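Long-range contacts in toxin RelG (PDB 3G5O), which cleaves RNA, preferentially at the 3'-end of purine ribonucleotides, as the bacteriostatic toxin of a type II toxin-antitoxin pair neutralised by its cognate antitoxin RelF: residues Arg21-Ala26 against Val89-Asp94; Glu52-Gly57 against Gly66-Arg71. All blocks are in the same frame, centred on the assembly; numbering follows the deposited sequence. Where two conformers were deposited one is given.

Contact 1: residues Arg21-Ala26 against Val89-Asp94; sequences RFTTTA and VILRVD
Phe22 lays its ring against Ile90, whose CG1, in one of two modelled conformers, stands centrally over one ring face, 4.1 Å from the centroid and 1° off the normal, a CH-pi contact. As bridge partners they share a sheet face, and with both first torsions beside the backbone N (chi1 -81° for Phe22, -47° for Ile90) they run side by side. At the ring edge, Phe22 CE1 meets Val93 CG2, and Ala26 CB closes on Ile90 CG2 of the same conformer at 3.9 Å. Helix 35-51 covers this face through Ala45, Leu49 and Val41, and it is tightly buried.

The backbones pair in parallel: Ile90 N donates to Arg21 O at 2.8 Å, and Thr23 N to Ile90 O at 3.1 Å, both nearly straight. Strand 19-23 is outermost in the mixed RelE/ParE-type sheet of this chain, beside 87-95, and the antitoxin extends it by antiparallel pairing with Phe22 and Thr23. Thr23 is the N-cap of helix 24-30; two residues on, Thr25 OG1 (one of two conformers) gives its proton to Leu91 O at 2.7 Å, in the carbonyl plane on a lone pair. Leu91 belongs with Arg92 to a classic beta bulge opposite Leu78.

The other face is looser: Arg21 and Val89 are both partly exposed, and Arg21 CB stays 4.4 Å from Val89 CG2 before the chain leads away, its NE hydrogen-bonded to Thr83 OG1 of the antitoxin chain. Thr23 CG2 makes the one close touch there, 3.5 Å from Val89 CG1. Arg92 NE salt-bridges Asp29, farther along helix 24-30.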
# COMPACT_ATOMS: atom_id res chain seq x y z
N ARG C 21 6.99 -22.47 -11.64
CA ARG C 21 5.68 -23.04 -11.97
C ARG C 21 4.71 -21.88 -12.06
O ARG C 21 4.87 -20.87 -11.34
CB ARG C 21 5.19 -23.97 -10.84
CG ARG C 21 6.12 -25.09 -10.40
CD ARG C 21 6.02 -26.32 -11.26
NE ARG C 21 4.69 -26.96 -11.29
CZ ARG C 21 4.42 -28.04 -12.04
NH1 ARG C 21 5.39 -28.61 -12.74
NH2 ARG C 21 3.20 -28.57 -12.08
N PHE C 22 3.68 -22.02 -12.89
CA PHE C 22 2.64 -20.98 -13.02
C PHE C 22 1.40 -21.63 -12.44
O PHE C 22 1.09 -22.80 -12.76
CB PHE C 22 2.35 -20.65 -14.51
CG PHE C 22 3.34 -19.69 -15.16
CD1 PHE C 22 2.95 -18.39 -15.47
CD2 PHE C 22 4.61 -20.11 -15.51
CE1 PHE C 22 3.84 -17.49 -16.06
CE2 PHE C 22 5.52 -19.23 -16.11
CZ PHE C 22 5.11 -17.92 -16.41
N THR C 23 0.68 -20.87 -11.62
CA THR C 23 -0.67 -21.25 -11.17
C THR C 23 -1.62 -21.08 -12.35
O THR C 23 -1.29 -20.44 -13.36
CB THR C 23 -1.17 -20.36 -10.01
OG1 THR C 23 -1.13 -18.98 -10.41
CG2 THR C 23 -0.31 -20.55 -8.74
N THR C 24 -2.83 -21.63 -12.20
CA THR C 24 -3.95 -21.37 -13.12
C THR C 24 -4.24 -19.91 -13.27
O THR C 24 -4.51 -19.42 -14.37
CB THR C 24 -5.28 -22.09 -12.66
OG1 THR C 24 -5.02 -23.49 -12.60
CG2 THR C 24 -6.42 -21.85 -13.62
N THR C 25 -4.15 -19.17 -12.16
CA THR C 25 -4.44 -17.71 -12.20
C THR C 25 -3.44 -17.01 -13.08
O THR C 25 -3.81 -16.15 -13.89
CB THR C 25 -4.33 -16.92 -10.84
OG1 THR C 25 -3.20 -17.37 -10.10
CG2 THR C 25 -5.61 -16.97 -10.00
N ALA C 26 -2.17 -17.37 -12.95
CA ALA C 26 -1.10 -16.75 -13.73
C ALA C 26 -1.20 -17.15 -15.20
O ALA C 26 -0.94 -16.36 -16.10
CB ALA C 26 0.25 -17.16 -13.18
N VAL C 89 6.71 -20.04 -7.57
CA VAL C 89 5.37 -20.14 -8.12
C VAL C 89 4.82 -18.77 -8.44
O VAL C 89 4.73 -17.90 -7.58
CB VAL C 89 4.39 -20.90 -7.18
CG1 VAL C 89 3.04 -21.08 -7.87
CG2 VAL C 89 4.93 -22.30 -6.83
N ILE C 90 4.50 -18.57 -9.73
CA ILE C 90 3.97 -17.31 -10.23
C ILE C 90 2.47 -17.29 -9.99
O ILE C 90 1.76 -18.18 -10.46
CB ILE C 90 4.17 -17.19 -11.77
CG1 ILE C 90 5.60 -17.58 -12.15
CG2 ILE C 90 3.78 -15.78 -12.28
CD1 ILE C 90 6.63 -16.68 -11.53
N LEU C 91 1.99 -16.26 -9.30
CA LEU C 91 0.60 -16.07 -8.94
C LEU C 91 -0.11 -15.21 -9.98
O LEU C 91 -1.26 -15.49 -10.31
CB LEU C 91 0.50 -15.34 -7.58
CG LEU C 91 1.36 -15.96 -6.47
CD1 LEU C 91 1.11 -15.15 -5.23
CD2 LEU C 91 1.09 -17.52 -6.21
N ARG C 92 0.58 -14.19 -10.48
CA ARG C 92 -0.00 -13.22 -11.41
C ARG C 92 1.04 -12.68 -12.37
O ARG C 92 2.25 -12.57 -12.04
CB ARG C 92 -0.62 -12.01 -10.66
CG ARG C 92 -1.77 -12.31 -9.64
CD ARG C 92 -3.07 -12.76 -10.35
NE ARG C 92 -3.49 -11.85 -11.43
CZ ARG C 92 -4.27 -10.78 -11.24
NH1 ARG C 92 -4.72 -10.46 -10.03
NH2 ARG C 92 -4.60 -10.01 -12.27
N VAL C 93 0.56 -12.27 -13.54
CA VAL C 93 1.39 -11.54 -14.52
C VAL C 93 0.58 -10.32 -14.96
O VAL C 93 -0.64 -10.42 -15.24
CB VAL C 93 1.73 -12.41 -15.76
CG1 VAL C 93 2.63 -11.62 -16.74
CG2 VAL C 93 2.45 -13.68 -15.33
N ASP C 94 1.23 -9.17 -15.00
CA ASP C 94 0.51 -7.97 -15.42
C ASP C 94 1.40 -7.15 -16.39
O ASP C 94 2.64 -7.08 -16.20
CB ASP C 94 0.14 -7.12 -14.22
CG ASP C 94 -1.03 -6.13 -14.53
OD1 ASP C 94 -2.13 -6.57 -14.97
OD2 ASP C 94 -0.84 -4.94 -14.32

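Contact 2: residues Glu52-Gly57 against Gly66-Arg71. With TRS (2-amino-2-hydroxymethyl-propane-1,3-diol), chain I.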
# COMPACT_ATOMS: atom_id res chain seq x y z
N GLU C 52 17.71 -16.23 -10.35
CA GLU C 52 17.91 -15.32 -9.21
C GLU C 52 16.60 -14.73 -8.71
O GLU C 52 16.39 -13.52 -8.82
CB GLU C 52 18.94 -14.22 -9.55
CG GLU C 52 20.38 -14.75 -9.86
CD GLU C 52 21.18 -15.29 -8.61
OE1 GLU C 52 20.60 -15.83 -7.61
OE2 GLU C 52 22.43 -15.18 -8.63
N PRO C 53 15.74 -15.58 -8.12
CA PRO C 53 14.37 -15.17 -7.74
C PRO C 53 14.37 -14.04 -6.74
O PRO C 53 13.43 -13.22 -6.73
CB PRO C 53 13.76 -16.43 -7.11
CG PRO C 53 14.88 -17.39 -6.93
CD PRO C 53 15.99 -17.01 -7.82
N LEU C 54 15.39 -13.98 -5.87
CA LEU C 54 15.52 -12.83 -4.96
C LEU C 54 16.09 -11.60 -5.63
O LEU C 54 15.65 -10.50 -5.34
CB LEU C 54 16.31 -13.14 -3.66
CG LEU C 54 15.59 -14.06 -2.66
CD1 LEU C 54 16.55 -14.62 -1.60
CD2 LEU C 54 14.34 -13.40 -1.99
N ARG C 55 17.05 -11.74 -6.52
CA ARG C 55 17.69 -10.51 -7.01
C ARG C 55 16.82 -9.75 -8.02
O ARG C 55 16.92 -8.53 -8.13
CB ARG C 55 19.12 -10.77 -7.55
CG ARG C 55 20.10 -11.37 -6.50
CD ARG C 55 21.08 -10.33 -5.84
NE ARG C 55 21.47 -10.70 -4.45
CZ ARG C 55 22.55 -10.26 -3.79
NH1 ARG C 55 23.42 -9.44 -4.36
NH2 ARG C 55 22.78 -10.66 -2.53
N VAL C 56 15.96 -10.44 -8.75
CA VAL C 56 15.21 -9.75 -9.81
C VAL C 56 13.93 -9.08 -9.28
O VAL C 56 13.29 -8.35 -10.01
CB VAL C 56 14.85 -10.69 -10.97
CG1 VAL C 56 16.12 -11.25 -11.59
CG2 VAL C 56 13.91 -11.84 -10.49
N GLY C 57 13.52 -9.39 -8.05
CA GLY C 57 12.28 -8.82 -7.56
C GLY C 57 12.47 -8.20 -6.20
O GLY C 57 13.58 -8.23 -5.66
N GLY C 66 4.92 -11.80 2.02
CA GLY C 66 5.05 -13.20 1.60
C GLY C 66 5.15 -13.38 0.07
O GLY C 66 5.49 -14.47 -0.41
N THR C 67 4.87 -12.30 -0.69
CA THR C 67 4.90 -12.34 -2.15
C THR C 67 6.02 -11.42 -2.62
O THR C 67 6.54 -10.60 -1.83
CB THR C 67 3.54 -11.93 -2.82
OG1 THR C 67 3.22 -10.57 -2.52
CG2 THR C 67 2.36 -12.85 -2.38
N PHE C 68 6.44 -11.59 -3.87
CA PHE C 68 7.49 -10.78 -4.47
C PHE C 68 6.99 -10.27 -5.80
O PHE C 68 6.16 -10.94 -6.46
CB PHE C 68 8.75 -11.62 -4.72
CG PHE C 68 9.41 -12.10 -3.47
CD1 PHE C 68 10.53 -11.43 -2.96
CD2 PHE C 68 8.91 -13.21 -2.78
CE1 PHE C 68 11.14 -11.87 -1.76
CE2 PHE C 68 9.51 -13.64 -1.58
CZ PHE C 68 10.62 -12.98 -1.08
N SER C 69 7.53 -9.13 -6.23
CA SER C 69 7.19 -8.57 -7.52
C SER C 69 8.47 -8.35 -8.33
O SER C 69 9.40 -7.69 -7.85
CB SER C 69 6.50 -7.22 -7.31
OG SER C 69 6.13 -6.66 -8.57
N ALA C 70 8.52 -8.89 -9.54
CA ALA C 70 9.68 -8.60 -10.39
C ALA C 70 9.17 -7.85 -11.63
O ALA C 70 8.19 -8.26 -12.24
CB ALA C 70 10.38 -9.91 -10.81
N ARG C 71 9.85 -6.78 -12.00
CA ARG C 71 9.47 -5.97 -13.15
C ARG C 71 10.56 -6.05 -14.20
O ARG C 71 11.77 -5.92 -13.84
CB ARG C 71 9.27 -4.49 -12.73
CG ARG C 71 8.88 -3.57 -13.89
CD ARG C 71 8.72 -2.09 -13.45
NE ARG C 71 10.02 -1.48 -13.21
CZ ARG C 71 10.85 -1.04 -14.17
NH1 ARG C 71 10.50 -1.10 -15.46
NH2 ARG C 71 12.04 -0.52 -13.82
C TRS I . 11.83 -4.36 -9.04
C1 TRS I . 12.85 -4.65 -7.92
C2 TRS I . 12.37 -4.86 -10.37
C3 TRS I . 11.52 -2.87 -9.08
N TRS I . 10.55 -5.05 -8.77
O1 TRS I . 13.96 -5.45 -8.27
O2 TRS I . 12.12 -6.24 -10.41
O3 TRS I . 12.00 -2.31 -7.86
O HOH W 1 13.49 -7.63 -12.59
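This is a side-chain and ligand-bridged contact between the loop that leaves helix 35-51 and the strand 68-72, with direct contacts between the two segments that are apolar or backbone-to-carbon. Leu54 CD2 reaches Phe68 CE1 at 3.6 Å and CZ slightly farther, meeting the ring obliquely. A second apolar touch joins Val56 CG2 to Ala70 CB at 4.0 Å. Between them Gly57 brings its backbone in close, CA 3.1 Å from Ser69 O, an approach that glycine, without a side chain, makes at close range.

Polar bridging comes from a tris molecule, probably from the crystallisation liquor. Its O2 accepts from Arg71 N at 2.8 Å with an N-H...O angle of 172°, and its amine N donates to Ser69 O at 3.0 Å, so two backbone groups of the strand hold it. From the loop, Val56 O accepts from a water at 2.7 Å; the same water donates to Arg71 O, tying the two backbones together beside the ligand. Glu53 OE1 of the antitoxin chain is also hydrogen-bonded to the tris, which therefore sits where toxin and antitoxin meet; Ser69 OG leads off to Glu57 and Trp61 of the same antitoxin chain.

Behind Val56 and Ala70, Phe44 of helix 35-51 packs on both, while Leu49 adds to Val56. Strand 75-82 flanks strand 68-72, with Tyr79 touching Ala70 and its hydroxyl hydrogen-bonded to Pro53 O.

From the N terminus the chain enters strand 19-23, turns into helix 24-30 and runs through helix 35-51 before contact 2 begins at Glu52. Contact 2 closes a short loop of eight intervening residues, which hold the rest of strand 57-59, on returning to strand 68-72. The chain then goes on through strand 75-82 to strand 87-95, where contact 1 closes the much longer loop of 62 residues. Contact 2 is therefore nested inside the loop closed by contact 1. Their centres lie about 13 Å apart, on opposite sides of the chain's centre, and both reach one sheet: contact 1 on the side of strand 19-23, contact 2 towards strand 57-59. Leu91 CD1 and Thr67 CG2 touch at 3.9 Å, joining them directly.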